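PDB 4K70: UL37 from Suid herpesvirus 1, which is an inner tegument protein that probably takes part in controlling viral trafficking, and is represented here by its N-terminal half. Local coordinates for residues P90-L95 against E129-F134; A162-R167 against D179-V184; A47-L52 against E70-L75. All blocks are in the same frame, centred on the assembly; numbering follows the deposited sequence.

Contact 1 (P90-L95 against E129-F134). With NA (sodium ion), chain Q.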
ATOM      1  N   PRO A  90     -11.319  -9.022  17.223  1.00 29.82           N
ATOM      2  CA  PRO A  90     -12.590  -9.560  16.727  1.00 28.66           C
ATOM      3  C   PRO A  90     -12.416 -10.810  15.859  1.00 30.12           C
ATOM      4  O   PRO A  90     -13.312 -11.661  15.844  1.00 25.19           O
ATOM      5  CB  PRO A  90     -13.144  -8.416  15.877  1.00 28.68           C
ATOM      6  CG  PRO A  90     -12.471  -7.183  16.400  1.00 31.73           C
ATOM      7  CD  PRO A  90     -11.095  -7.640  16.769  1.00 32.54           C
ATOM      8  N   LEU A  91     -11.304 -10.902  15.126  1.00 27.42           N
ATOM      9  CA  LEU A  91     -11.023 -12.091  14.336  1.00 25.32           C
ATOM     10  C   LEU A  91     -10.683 -13.252  15.229  1.00 25.17           C
ATOM     11  O   LEU A  91     -11.162 -14.363  15.022  1.00 27.15           O
ATOM     12  CB  LEU A  91      -9.852 -11.868  13.373  1.00 24.18           C
ATOM     13  CG  LEU A  91     -10.161 -10.977  12.187  1.00 30.93           C
ATOM     14  CD1 LEU A  91      -9.007 -11.050  11.177  1.00 33.56           C
ATOM     15  CD2 LEU A  91     -11.487 -11.403  11.557  1.00 31.54           C
ATOM     16  N   LEU A  92      -9.812 -13.002  16.199  1.00 24.74           N
ATOM     17  CA  LEU A  92      -9.434 -14.035  17.142  1.00 26.50           C
ATOM     18  C   LEU A  92     -10.666 -14.517  17.902  1.00 28.78           C
ATOM     19  O   LEU A  92     -10.773 -15.692  18.250  1.00 29.66           O
ATOM     20  CB  LEU A  92      -8.390 -13.509  18.122  1.00 26.92           C
ATOM     21  CG  LEU A  92      -7.106 -12.977  17.484  1.00 27.16           C
ATOM     22  CD1 LEU A  92      -6.049 -12.703  18.541  1.00 28.97           C
ATOM     23  CD2 LEU A  92      -6.589 -13.939  16.435  1.00 26.17           C
ATOM     24  N   GLU A  93     -11.592 -13.603  18.166  1.00 25.76           N
ATOM     25  CA  GLU A  93     -12.786 -13.958  18.933  1.00 30.25           C
ATOM     26  C   GLU A  93     -13.684 -14.887  18.118  1.00 28.48           C
ATOM     27  O   GLU A  93     -14.280 -15.814  18.653  1.00 31.85           O
ATOM     28  CB  GLU A  93     -13.542 -12.701  19.380  1.00 29.51           C
ATOM     29  CG  GLU A  93     -14.515 -12.952  20.515  1.00 37.55           C
ATOM     30  CD  GLU A  93     -15.267 -11.696  20.926  1.00 42.68           C
ATOM     31  OE1 GLU A  93     -16.252 -11.824  21.688  1.00 40.11           O
ATOM     32  OE2 GLU A  93     -14.882 -10.590  20.481  1.00 43.16           O
ATOM     33  N   LEU A  94     -13.761 -14.640  16.815  1.00 26.30           N
ATOM     34  CA  LEU A  94     -14.510 -15.497  15.917  1.00 23.59           C
ATOM     35  C   LEU A  94     -13.825 -16.864  15.787  1.00 28.64           C
ATOM     36  O   LEU A  94     -14.487 -17.908  15.804  1.00 24.84           O
ATOM     37  CB  LEU A  94     -14.630 -14.835  14.546  1.00 25.87           C
ATOM     38  CG  LEU A  94     -15.049 -15.756  13.409  1.00 24.61           C
ATOM     39  CD1 LEU A  94     -16.426 -16.313  13.679  1.00 24.47           C
ATOM     40  CD2 LEU A  94     -15.007 -15.004  12.091  1.00 27.79           C
ATOM     41  N   LEU A  95     -12.498 -16.863  15.663  1.00 27.78           N
ATOM     42  CA  LEU A  95     -11.748 -18.127  15.612  1.00 29.68           C
ATOM     43  C   LEU A  95     -11.966 -18.976  16.862  1.00 28.87           C
ATOM     44  O   LEU A  95     -12.073 -20.198  16.770  1.00 30.58           O
ATOM     45  CB  LEU A  95     -10.254 -17.875  15.438  1.00 25.10           C
ATOM     46  CG  LEU A  95      -9.846 -17.260  14.106  1.00 26.75           C
ATOM     47  CD1 LEU A  95      -8.336 -17.120  14.076  1.00 28.47           C
ATOM     48  CD2 LEU A  95     -10.361 -18.103  12.962  1.00 21.29           C
ATOM     49  N   GLU A 129      -2.001 -17.444  13.442  1.00 22.29           N
ATOM     50  CA  GLU A 129      -0.635 -17.114  13.038  1.00 24.64           C
ATOM     51  C   GLU A 129      -0.598 -15.881  12.168  1.00 23.96           C
ATOM     52  O   GLU A 129       0.239 -15.005  12.365  1.00 26.73           O
ATOM     53  CB  GLU A 129       0.007 -18.275  12.276  1.00 25.47           C
ATOM     54  CG  GLU A 129       0.179 -19.523  13.109  1.00 28.95           C
ATOM     55  CD  GLU A 129       0.842 -20.641  12.321  1.00 33.02           C
ATOM     56  OE1 GLU A 129       1.478 -20.339  11.285  1.00 36.65           O
ATOM     57  OE2 GLU A 129       0.731 -21.804  12.735  1.00 38.12           O
ATOM     58  N   TRP A 130      -1.514 -15.812  11.209  1.00 24.17           N
ATOM     59  CA  TRP A 130      -1.597 -14.659  10.327  1.00 23.40           C
ATOM     60  C   TRP A 130      -1.862 -13.369  11.126  1.00 25.73           C
ATOM     61  O   TRP A 130      -1.192 -12.350  10.911  1.00 22.81           O
ATOM     62  CB  TRP A 130      -2.659 -14.892   9.248  1.00 23.94           C
ATOM     63  CG  TRP A 130      -2.629 -13.885   8.131  1.00 24.89           C
ATOM     64  CD1 TRP A 130      -1.992 -14.013   6.930  1.00 21.26           C
ATOM     65  CD2 TRP A 130      -3.271 -12.598   8.112  1.00 24.05           C
ATOM     66  NE1 TRP A 130      -2.204 -12.889   6.166  1.00 23.17           N
ATOM     67  CE2 TRP A 130      -2.978 -12.007   6.870  1.00 25.17           C
ATOM     68  CE3 TRP A 130      -4.065 -11.897   9.025  1.00 25.55           C
ATOM     69  CZ2 TRP A 130      -3.450 -10.731   6.516  1.00 25.48           C
ATOM     70  CZ3 TRP A 130      -4.532 -10.631   8.672  1.00 24.17           C
ATOM     71  CH2 TRP A 130      -4.225 -10.067   7.429  1.00 25.89           C
ATOM     72  N   CYS A 131      -2.813 -13.414  12.064  1.00 23.28           N
ATOM     73  CA  CYS A 131      -3.071 -12.257  12.939  1.00 22.77           C
ATOM     74  C   CYS A 131      -1.846 -11.867  13.765  1.00 25.49           C
ATOM     75  O   CYS A 131      -1.606 -10.690  13.992  1.00 28.47           O
ATOM     76  CB  CYS A 131      -4.276 -12.495  13.878  1.00 22.41           C
ATOM     77  SG  CYS A 131      -5.871 -12.570  13.016  1.00 23.70           S
ATOM     78  N   ALA A 132      -1.071 -12.850  14.217  1.00 24.39           N
ATOM     79  CA  ALA A 132       0.145 -12.544  14.960  1.00 25.50           C
ATOM     80  C   ALA A 132       1.125 -11.800  14.057  1.00 27.13           C
ATOM     81  O   ALA A 132       1.782 -10.845  14.487  1.00 28.47           O
ATOM     82  CB  ALA A 132       0.782 -13.821  15.510  1.00 30.34           C
ATOM     83  N   ALA A 133       1.214 -12.232  12.801  1.00 27.18           N
ATOM     84  CA  ALA A 133       2.061 -11.559  11.824  1.00 27.48           C
ATOM     85  C   ALA A 133       1.541 -10.150  11.543  1.00 25.90           C
ATOM     86  O   ALA A 133       2.320  -9.202  11.388  1.00 28.38           O
ATOM     87  CB  ALA A 133       2.122 -12.365  10.529  1.00 26.03           C
ATOM     88  N   PHE A 134       0.223 -10.023  11.450  1.00 25.52           N
ATOM     89  CA  PHE A 134      -0.386  -8.722  11.198  1.00 26.08           C
ATOM     90  C   PHE A 134       0.053  -7.773  12.303  1.00 27.27           C
ATOM     91  O   PHE A 134       0.588  -6.704  12.026  1.00 28.46           O
ATOM     92  CB  PHE A 134      -1.907  -8.841  11.135  1.00 22.15           C
ATOM     93  CG  PHE A 134      -2.627  -7.525  11.021  1.00 26.39           C
ATOM     94  CD1 PHE A 134      -3.005  -6.830  12.158  1.00 26.73           C
ATOM     95  CD2 PHE A 134      -2.933  -6.990   9.773  1.00 24.53           C
ATOM     96  CE1 PHE A 134      -3.675  -5.615  12.054  1.00 29.42           C
ATOM     97  CE2 PHE A 134      -3.598  -5.783   9.658  1.00 22.78           C
ATOM     98  CZ  PHE A 134      -3.973  -5.095  10.800  1.00 23.76           C
TER
HETATM   99 NA    NA Q1015     -16.713  -9.446  22.192  1.00 41.21          NA
HETATM  100  O   HOH W   1     -17.439  -8.102  20.354  1.00 47.14           O

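Contact 2 (A162-R167 against D179-V184)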
ATOM      1  N   ALA A 162       5.498 -11.260   5.710  1.00 25.93           N
ATOM      2  CA  ALA A 162       5.018 -12.425   6.466  1.00 28.87           C
ATOM      3  C   ALA A 162       3.563 -12.783   6.150  1.00 25.58           C
ATOM      4  O   ALA A 162       3.149 -13.931   6.300  1.00 26.71           O
ATOM      5  CB  ALA A 162       5.202 -12.220   7.980  1.00 25.31           C
ATOM      6  N   LEU A 163       2.805 -11.803   5.680  1.00 23.11           N
ATOM      7  CA  LEU A 163       1.364 -11.940   5.499  1.00 20.29           C
ATOM      8  C   LEU A 163       0.978 -12.642   4.208  1.00 21.27           C
ATOM      9  O   LEU A 163      -0.156 -13.100   4.084  1.00 22.87           O
ATOM     10  CB  LEU A 163       0.702 -10.538   5.540  1.00 22.03           C
ATOM     11  CG  LEU A 163       0.938  -9.738   6.822  1.00 21.48           C
ATOM     12  CD1 LEU A 163       0.261  -8.334   6.775  1.00 21.64           C
ATOM     13  CD2 LEU A 163       0.449 -10.519   8.013  1.00 24.48           C
ATOM     14  N   VAL A 164       1.899 -12.700   3.240  1.00 21.07           N
ATOM     15  CA  VAL A 164       1.618 -13.332   1.946  1.00 16.61           C
ATOM     16  C   VAL A 164       2.610 -14.473   1.615  1.00 18.45           C
ATOM     17  O   VAL A 164       2.789 -14.840   0.452  1.00 18.57           O
ATOM     18  CB  VAL A 164       1.543 -12.310   0.793  1.00 21.05           C
ATOM     19  CG1 VAL A 164       0.463 -11.210   1.097  1.00 17.87           C
ATOM     20  CG2 VAL A 164       2.896 -11.660   0.534  1.00 23.25           C
ATOM     21  N   GLN A 165       3.258 -15.012   2.641  1.00 19.84           N
ATOM     22  CA  GLN A 165       4.127 -16.180   2.465  1.00 23.04           C
ATOM     23  C   GLN A 165       3.299 -17.417   2.117  1.00 22.32           C
ATOM     24  O   GLN A 165       2.110 -17.471   2.414  1.00 24.08           O
ATOM     25  CB  GLN A 165       4.956 -16.442   3.722  1.00 24.75           C
ATOM     26  CG  GLN A 165       4.120 -16.770   4.974  1.00 24.93           C
ATOM     27  CD  GLN A 165       5.002 -16.965   6.187  1.00 26.37           C
ATOM     28  OE1 GLN A 165       5.695 -17.974   6.304  1.00 26.70           O
ATOM     29  NE2 GLN A 165       5.003 -15.986   7.085  1.00 26.22           N
ATOM     30  N   PRO A 166       3.938 -18.425   1.494  1.00 21.24           N
ATOM     31  CA  PRO A 166       3.225 -19.599   0.976  1.00 20.69           C
ATOM     32  C   PRO A 166       2.412 -20.358   2.033  1.00 20.10           C
ATOM     33  O   PRO A 166       1.362 -20.896   1.702  1.00 24.19           O
ATOM     34  CB  PRO A 166       4.357 -20.485   0.429  1.00 21.91           C
ATOM     35  CG  PRO A 166       5.436 -19.489   0.035  1.00 23.66           C
ATOM     36  CD  PRO A 166       5.363 -18.426   1.121  1.00 24.31           C
ATOM     37  N   ARG A 167       2.869 -20.403   3.272  1.00 19.13           N
ATOM     38  CA  ARG A 167       2.086 -21.111   4.288  1.00 22.64           C
ATOM     39  C   ARG A 167       0.708 -20.466   4.480  1.00 24.93           C
ATOM     40  O   ARG A 167      -0.229 -21.111   4.971  1.00 19.26           O
ATOM     41  CB  ARG A 167       2.839 -21.202   5.613  1.00 27.92           C
ATOM     42  CG  ARG A 167       2.882 -19.921   6.378  1.00 33.67           C
ATOM     43  CD  ARG A 167       3.789 -20.022   7.605  1.00 36.56           C
ATOM     44  NE  ARG A 167       3.678 -21.306   8.295  1.00 37.18           N
ATOM     45  CZ  ARG A 167       2.625 -21.701   8.998  1.00 37.77           C
ATOM     46  NH1 ARG A 167       1.565 -20.912   9.098  1.00 44.46           N
ATOM     47  NH2 ARG A 167       2.627 -22.891   9.597  1.00 41.48           N
ATOM     48  N   ASP A 179      -8.121  -6.949   2.651  1.00 21.34           N
ATOM     49  CA  ASP A 179      -8.420  -5.733   3.401  1.00 22.99           C
ATOM     50  C   ASP A 179      -7.290  -5.412   4.373  1.00 22.67           C
ATOM     51  O   ASP A 179      -6.943  -4.248   4.555  1.00 21.28           O
ATOM     52  CB  ASP A 179      -9.743  -5.859   4.177  1.00 22.12           C
ATOM     53  CG  ASP A 179     -10.966  -5.845   3.265  1.00 27.27           C
ATOM     54  OD1 ASP A 179     -10.843  -5.392   2.104  1.00 25.26           O
ATOM     55  OD2 ASP A 179     -12.048  -6.296   3.707  1.00 26.56           O
ATOM     56  N   GLY A 180      -6.723  -6.440   5.003  1.00 18.39           N
ATOM     57  CA  GLY A 180      -5.656  -6.237   5.974  1.00 18.29           C
ATOM     58  C   GLY A 180      -4.383  -5.721   5.314  1.00 22.30           C
ATOM     59  O   GLY A 180      -3.658  -4.902   5.884  1.00 22.32           O
ATOM     60  N   LEU A 181      -4.087  -6.229   4.120  1.00 19.27           N
ATOM     61  CA  LEU A 181      -2.946  -5.730   3.334  1.00 19.56           C
ATOM     62  C   LEU A 181      -3.086  -4.236   3.010  1.00 24.48           C
ATOM     63  O   LEU A 181      -2.129  -3.461   3.119  1.00 25.04           O
ATOM     64  CB  LEU A 181      -2.829  -6.517   2.037  1.00 18.30           C
ATOM     65  CG  LEU A 181      -2.460  -7.997   2.201  1.00 21.72           C
ATOM     66  CD1 LEU A 181      -2.435  -8.708   0.862  1.00 21.46           C
ATOM     67  CD2 LEU A 181      -1.111  -8.132   2.914  1.00 21.57           C
ATOM     68  N   ARG A 182      -4.281  -3.842   2.595  1.00 21.58           N
ATOM     69  CA  ARG A 182      -4.587  -2.422   2.381  1.00 24.29           C
ATOM     70  C   ARG A 182      -4.319  -1.581   3.626  1.00 24.65           C
ATOM     71  O   ARG A 182      -3.734  -0.494   3.554  1.00 26.21           O
ATOM     72  CB  ARG A 182      -6.041  -2.253   1.952  1.00 25.43           C
ATOM     73  CG  ARG A 182      -6.511  -0.791   1.862  1.00 30.56           C
ATOM     74  CD  ARG A 182      -7.979  -0.749   1.473  1.00 37.22           C
ATOM     75  NE  ARG A 182      -8.666   0.458   1.926  1.00 45.35           N
ATOM     76  CZ  ARG A 182      -8.917   1.518   1.161  1.00 50.87           C
ATOM     77  NH1 ARG A 182      -8.523   1.534  -0.109  1.00 50.11           N
ATOM     78  NH2 ARG A 182      -9.554   2.571   1.671  1.00 45.53           N
ATOM     79  N   TYR A 183      -4.741  -2.098   4.775  1.00 26.45           N
ATOM     80  CA  TYR A 183      -4.564  -1.410   6.040  1.00 22.15           C
ATOM     81  C   TYR A 183      -3.104  -1.266   6.411  1.00 22.32           C
ATOM     82  O   TYR A 183      -2.677  -0.213   6.885  1.00 21.77           O
ATOM     83  CB  TYR A 183      -5.304  -2.164   7.159  1.00 23.41           C
ATOM     84  CG  TYR A 183      -5.358  -1.417   8.473  1.00 25.39           C
ATOM     85  CD1 TYR A 183      -6.396  -0.514   8.742  1.00 26.68           C
ATOM     86  CD2 TYR A 183      -4.374  -1.596   9.444  1.00 24.21           C
ATOM     87  CE1 TYR A 183      -6.456   0.172   9.939  1.00 25.41           C
ATOM     88  CE2 TYR A 183      -4.425  -0.904  10.650  1.00 26.83           C
ATOM     89  CZ  TYR A 183      -5.470  -0.028  10.891  1.00 29.78           C
ATOM     90  OH  TYR A 183      -5.534   0.659  12.086  1.00 29.97           O
ATOM     91  N   VAL A 184      -2.332  -2.338   6.232  1.00 20.60           N
ATOM     92  CA  VAL A 184      -0.926  -2.305   6.598  1.00 21.56           C
ATOM     93  C   VAL A 184      -0.162  -1.295   5.754  1.00 23.00           C
ATOM     94  O   VAL A 184       0.651  -0.536   6.276  1.00 27.95           O
ATOM     95  CB  VAL A 184      -0.265  -3.695   6.432  1.00 23.94           C
ATOM     96  CG1 VAL A 184       1.239  -3.586   6.594  1.00 23.54           C
ATOM     97  CG2 VAL A 184      -0.841  -4.660   7.460  1.00 21.90           C
TER

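Contact 3 (A47-L52 against E70-L75)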
ATOM      1  N   ALA A  47     -22.371 -21.831  15.159  1.00 30.38           N
ATOM      2  CA  ALA A  47     -22.746 -23.108  15.767  1.00 31.11           C
ATOM      3  C   ALA A  47     -23.955 -23.725  15.064  1.00 33.74           C
ATOM      4  O   ALA A  47     -23.963 -24.923  14.764  1.00 33.07           O
ATOM      5  CB  ALA A  47     -23.001 -22.933  17.250  1.00 32.06           C
ATOM      6  N   ARG A  48     -24.956 -22.894  14.782  1.00 29.17           N
ATOM      7  CA  ARG A  48     -26.141 -23.311  14.039  1.00 27.91           C
ATOM      8  C   ARG A  48     -25.778 -23.723  12.619  1.00 31.09           C
ATOM      9  O   ARG A  48     -26.262 -24.734  12.117  1.00 33.76           O
ATOM     10  CB  ARG A  48     -27.173 -22.171  13.970  1.00 32.92           C
ATOM     11  CG  ARG A  48     -27.726 -21.701  15.314  1.00 37.55           C
ATOM     12  CD  ARG A  48     -28.345 -20.289  15.193  1.00 44.83           C
ATOM     13  NE  ARG A  48     -29.474 -20.260  14.261  1.00 49.38           N
ATOM     14  CZ  ARG A  48     -30.043 -19.150  13.788  1.00 55.61           C
ATOM     15  NH1 ARG A  48     -29.590 -17.953  14.148  1.00 50.36           N
ATOM     16  NH2 ARG A  48     -31.066 -19.238  12.947  1.00 53.00           N
ATOM     17  N   ALA A  49     -24.952 -22.924  11.949  1.00 27.75           N
ATOM     18  CA  ALA A  49     -24.547 -23.267  10.593  1.00 29.06           C
ATOM     19  C   ALA A  49     -23.803 -24.605  10.576  1.00 27.41           C
ATOM     20  O   ALA A  49     -24.098 -25.474   9.764  1.00 28.53           O
ATOM     21  CB  ALA A  49     -23.697 -22.162   9.968  1.00 27.53           C
ATOM     22  N   LEU A  50     -22.851 -24.776  11.483  1.00 28.85           N
ATOM     23  CA  LEU A  50     -22.082 -26.012  11.517  1.00 27.94           C
ATOM     24  C   LEU A  50     -22.981 -27.211  11.828  1.00 32.48           C
ATOM     25  O   LEU A  50     -22.867 -28.265  11.203  1.00 31.61           O
ATOM     26  CB  LEU A  50     -20.961 -25.927  12.553  1.00 26.74           C
ATOM     27  CG  LEU A  50     -20.163 -27.225  12.595  1.00 30.17           C
ATOM     28  CD1 LEU A  50     -19.285 -27.340  11.335  1.00 25.78           C
ATOM     29  CD2 LEU A  50     -19.350 -27.324  13.875  1.00 36.59           C
ATOM     30  N   ARG A  51     -23.865 -27.038  12.805  1.00 28.23           N
ATOM     31  CA  ARG A  51     -24.800 -28.088  13.202  1.00 33.51           C
ATOM     32  C   ARG A  51     -25.720 -28.491  12.058  1.00 32.24           C
ATOM     33  O   ARG A  51     -25.974 -29.669  11.850  1.00 37.14           O
ATOM     34  CB  ARG A  51     -25.624 -27.635  14.409  1.00 33.93           C
ATOM     35  CG  ARG A  51     -24.930 -27.858  15.720  1.00 37.76           C
ATOM     36  CD  ARG A  51     -25.049 -29.309  16.130  1.00 42.84           C
ATOM     37  NE  ARG A  51     -24.172 -29.646  17.244  1.00 42.85           N
ATOM     38  CZ  ARG A  51     -24.007 -30.883  17.694  1.00 43.06           C
ATOM     39  NH1 ARG A  51     -24.670 -31.878  17.118  1.00 47.00           N
ATOM     40  NH2 ARG A  51     -23.188 -31.129  18.713  1.00 43.87           N
ATOM     41  N   LEU A  52     -26.207 -27.508  11.313  1.00 31.71           N
ATOM     42  CA  LEU A  52     -27.082 -27.761  10.173  1.00 35.63           C
ATOM     43  C   LEU A  52     -26.360 -28.453   9.016  1.00 37.47           C
ATOM     44  O   LEU A  52     -26.944 -29.265   8.285  1.00 35.86           O
ATOM     45  CB  LEU A  52     -27.696 -26.443   9.686  1.00 34.82           C
ATOM     46  CG  LEU A  52     -28.781 -25.842  10.575  1.00 36.24           C
ATOM     47  CD1 LEU A  52     -29.014 -24.399  10.185  1.00 37.60           C
ATOM     48  CD2 LEU A  52     -30.059 -26.642  10.431  1.00 40.97           C
ATOM     49  N   GLU A  70     -17.156 -29.994   6.587  1.00 27.96           N
ATOM     50  CA  GLU A  70     -15.723 -30.093   6.836  1.00 31.38           C
ATOM     51  C   GLU A  70     -14.934 -28.810   6.497  1.00 28.91           C
ATOM     52  O   GLU A  70     -13.906 -28.524   7.130  1.00 28.57           O
ATOM     53  CB  GLU A  70     -15.137 -31.301   6.094  1.00 30.80           C
ATOM     54  CG  GLU A  70     -15.432 -32.639   6.785  1.00 34.88           C
ATOM     55  CD  GLU A  70     -14.713 -33.830   6.139  1.00 37.16           C
ATOM     56  OE1 GLU A  70     -14.531 -33.835   4.905  1.00 38.01           O
ATOM     57  OE2 GLU A  70     -14.336 -34.764   6.883  1.00 41.82           O
ATOM     58  N   ASN A  71     -15.410 -28.044   5.515  1.00 25.46           N
ATOM     59  CA  ASN A  71     -14.712 -26.818   5.097  1.00 24.62           C
ATOM     60  C   ASN A  71     -15.446 -25.497   5.370  1.00 28.14           C
ATOM     61  O   ASN A  71     -15.061 -24.433   4.855  1.00 26.82           O
ATOM     62  CB  ASN A  71     -14.346 -26.915   3.621  1.00 25.19           C
ATOM     63  CG  ASN A  71     -13.522 -28.144   3.314  1.00 32.67           C
ATOM     64  OD1 ASN A  71     -12.294 -28.130   3.418  1.00 31.37           O
ATOM     65  ND2 ASN A  71     -14.198 -29.227   2.946  1.00 31.80           N
ATOM     66  N   LEU A  72     -16.475 -25.566   6.207  1.00 28.18           N
ATOM     67  CA  LEU A  72     -17.281 -24.407   6.557  1.00 29.39           C
ATOM     68  C   LEU A  72     -16.449 -23.287   7.169  1.00 25.27           C
ATOM     69  O   LEU A  72     -16.698 -22.111   6.912  1.00 25.45           O
ATOM     70  CB  LEU A  72     -18.402 -24.816   7.525  1.00 26.54           C
ATOM     71  CG  LEU A  72     -19.494 -23.769   7.698  1.00 34.55           C
ATOM     72  CD1 LEU A  72     -20.275 -23.638   6.401  1.00 36.16           C
ATOM     73  CD2 LEU A  72     -20.401 -24.147   8.855  1.00 32.31           C
ATOM     74  N   ALA A  73     -15.472 -23.640   7.991  1.00 20.63           N
ATOM     75  CA  ALA A  73     -14.642 -22.609   8.605  1.00 25.68           C
ATOM     76  C   ALA A  73     -13.985 -21.710   7.533  1.00 27.01           C
ATOM     77  O   ALA A  73     -14.055 -20.483   7.601  1.00 24.08           O
ATOM     78  CB  ALA A  73     -13.603 -23.231   9.513  1.00 21.54           C
ATOM     79  N   GLY A  74     -13.380 -22.328   6.528  1.00 24.64           N
ATOM     80  CA  GLY A  74     -12.715 -21.586   5.471  1.00 23.08           C
ATOM     81  C   GLY A  74     -13.684 -20.853   4.566  1.00 26.35           C
ATOM     82  O   GLY A  74     -13.460 -19.694   4.208  1.00 24.39           O
ATOM     83  N   LEU A  75     -14.766 -21.525   4.200  1.00 23.84           N
ATOM     84  CA  LEU A  75     -15.782 -20.924   3.351  1.00 25.85           C
ATOM     85  C   LEU A  75     -16.404 -19.703   4.019  1.00 29.27           C
ATOM     86  O   LEU A  75     -16.701 -18.727   3.346  1.00 30.08           O
ATOM     87  CB  LEU A  75     -16.879 -21.939   3.019  1.00 29.91           C
ATOM     88  CG  LEU A  75     -16.465 -23.133   2.153  1.00 32.77           C
ATOM     89  CD1 LEU A  75     -17.618 -24.134   2.037  1.00 34.13           C
ATOM     90  CD2 LEU A  75     -16.010 -22.646   0.777  1.00 30.66           C
TER

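Contact 1 (P90-L95 against E129-F134)
Cys-131 packs against Leu-91 and Leu-92 in a small apolar helix-helix contact, where helices 89-98 and 120-137 run roughly antiparallel in the all-helical N-terminal half of UL37. The backbones are closest at Leu-92 and Cys-131, whose CA atoms lie 7.8 Å apart, and the space between them is bridged by one thiol and two leucine branches. With SG anti to the carbonyl carbon (chi1 -68°), Cys-131 extends its sulfur toward the facing helix. There Leu-91 CD1 meets Cys-131 SG at 3.9 Å, while Leu-92 CD2 approaches from another side, 3.8 Å from SG and 3.7 Å from Cys-131 CB. The two leucines thus straddle the thiol. Leu-91 is buried and continues inward onto Trp-84 and Phe-176, whereas Leu-92 covers the contact at the exposed margin. The preceding residue on helix 120-137, Trp-130, turns its indole to another neighbour, giving its NE1 hydrogen to the carbonyl oxygen of Leu-163. On the far side of helix 89-98, Glu-93 holds a sodium ion with both carboxylate oxygens, OE1 at 2.5 Å and OE2 at 2.8 Å, and a water also binds the ion. The ion plays no part between the helices: they are joined here by dispersion and burial of apolar surface, with the polarisable sulfur serving as a hydrophobic group.

Contact 2 (A162-R167 against D179-V184)
Leu-163 and Leu-181 mark the closest backbone approach, CA to CA 7.9 Å, between an irregular segment and a regular helix in this loop-on-helix packing of an all-alpha fold. Segment 162-167 starts in a 3-10 turn that includes Leu-163, passes through an irregular part at Gln-165 and enters another 3-10 turn at Pro-166; segment 179-184 belongs to helix 175-188, which follows in the chain. Neighbouring residues Leu-163 and Val-164 both direct their side chains onto this helix. Leu-163 and Leu-181 pass alongside each other in opposite senses, bringing Leu-163 CB to 4.0 Å from Leu-181 CD2. Farther out, Leu-163 CD1 reaches Val-184 CG2 at 3.9 Å, one helical turn along. Val-164 CG1 covers both methyls of Leu-181, lying 3.8 Å from CD1 and 3.9 Å from CD2. Two consecutive loop residues thus share the end of Leu-181, both coming from the loop side, while Phe-134 of helix 120-137 packs on Val-184. Asp-179, one turn into helix 175-188, is a calcium ligand seen crystallographically in this protein, although no calcium is bound to it in this model. The loop also braces itself: Gln-165, with CG between its backbone N and carbonyl carbon (chi1 62°), folds back and gives an NE2 hydrogen to Ala-162 O at 2.9 Å, nearly straight at 165° and directed at a lone pair in the carbonyl plane.

Contact 3 (A47-L52 against E70-L75)
Leu-72 of helix 63-78 presses on Ala-49 and Leu-50 of helix 39-60 in an inclined, roughly antiparallel two-helix hairpin, the two helices being consecutive and joined by a two-residue link. The contact is van der Waals packing that turns on one methyl group. With CG anti to the backbone N (chi1 -166°), Leu-72 carries CD2 onto the other helix, where the backbones come to 7.1 Å between the CA atoms of Leu-50 and Leu-72. The methyl bears on main chain as much as on side chains: Leu-72 CD2 is 3.8 Å from Ala-49 C and 4.0 Å from Ala-49 CB. This close seating is consistent with the small Ala-49 side chain, and Leu-50 slants across Leu-72 beside it. Phe-30 of helix 20-32 also packs on Leu-72, so the leucine is enclosed in the helical bundle. Polar interactions are directed to other parts of the fold. Arg-51 forms salt bridges with Asp-102 and Glu-109, both on helix 101-109, and the buried Glu-70 pairs with Arg-113 and Arg-457, a setting that probably favours its ionised form. Backbone bonding is interrupted at a kink in helix 63-78, where the N atoms of Ala-73 and Gly-74 lack bonds to the preceding turn; Gly-74 also makes a backbone hydrogen bond with Phe-118. Across the helices, the nearest approach is Leu-72 CD2 to Leu-50 N, at 3.6 Å.

From the N terminus, contact 3 comes first, closing the short excursion between helices 39-60 and 63-78. Contact 1 then closes a longer span from helix 89-98 to helix 120-137, and contact 2 folds the loop at 162-167 onto helix 175-188. The three closures follow in series, neither nesting nor crossing. Contacts 1 and 2 nevertheless touch: Leu-163 CD2 packs 3.5 Å from Ala-133 CB, so helix 120-137, one partner in contact 1, also packs on the loop of contact 2. Contact 3 stands apart, its nearest atoms about 7 Å from those of contact 1, but Leu-94 on Val-42 joins helix 89-98 to helix 39-60. Together these links run through the helical packing of one sequence-family region.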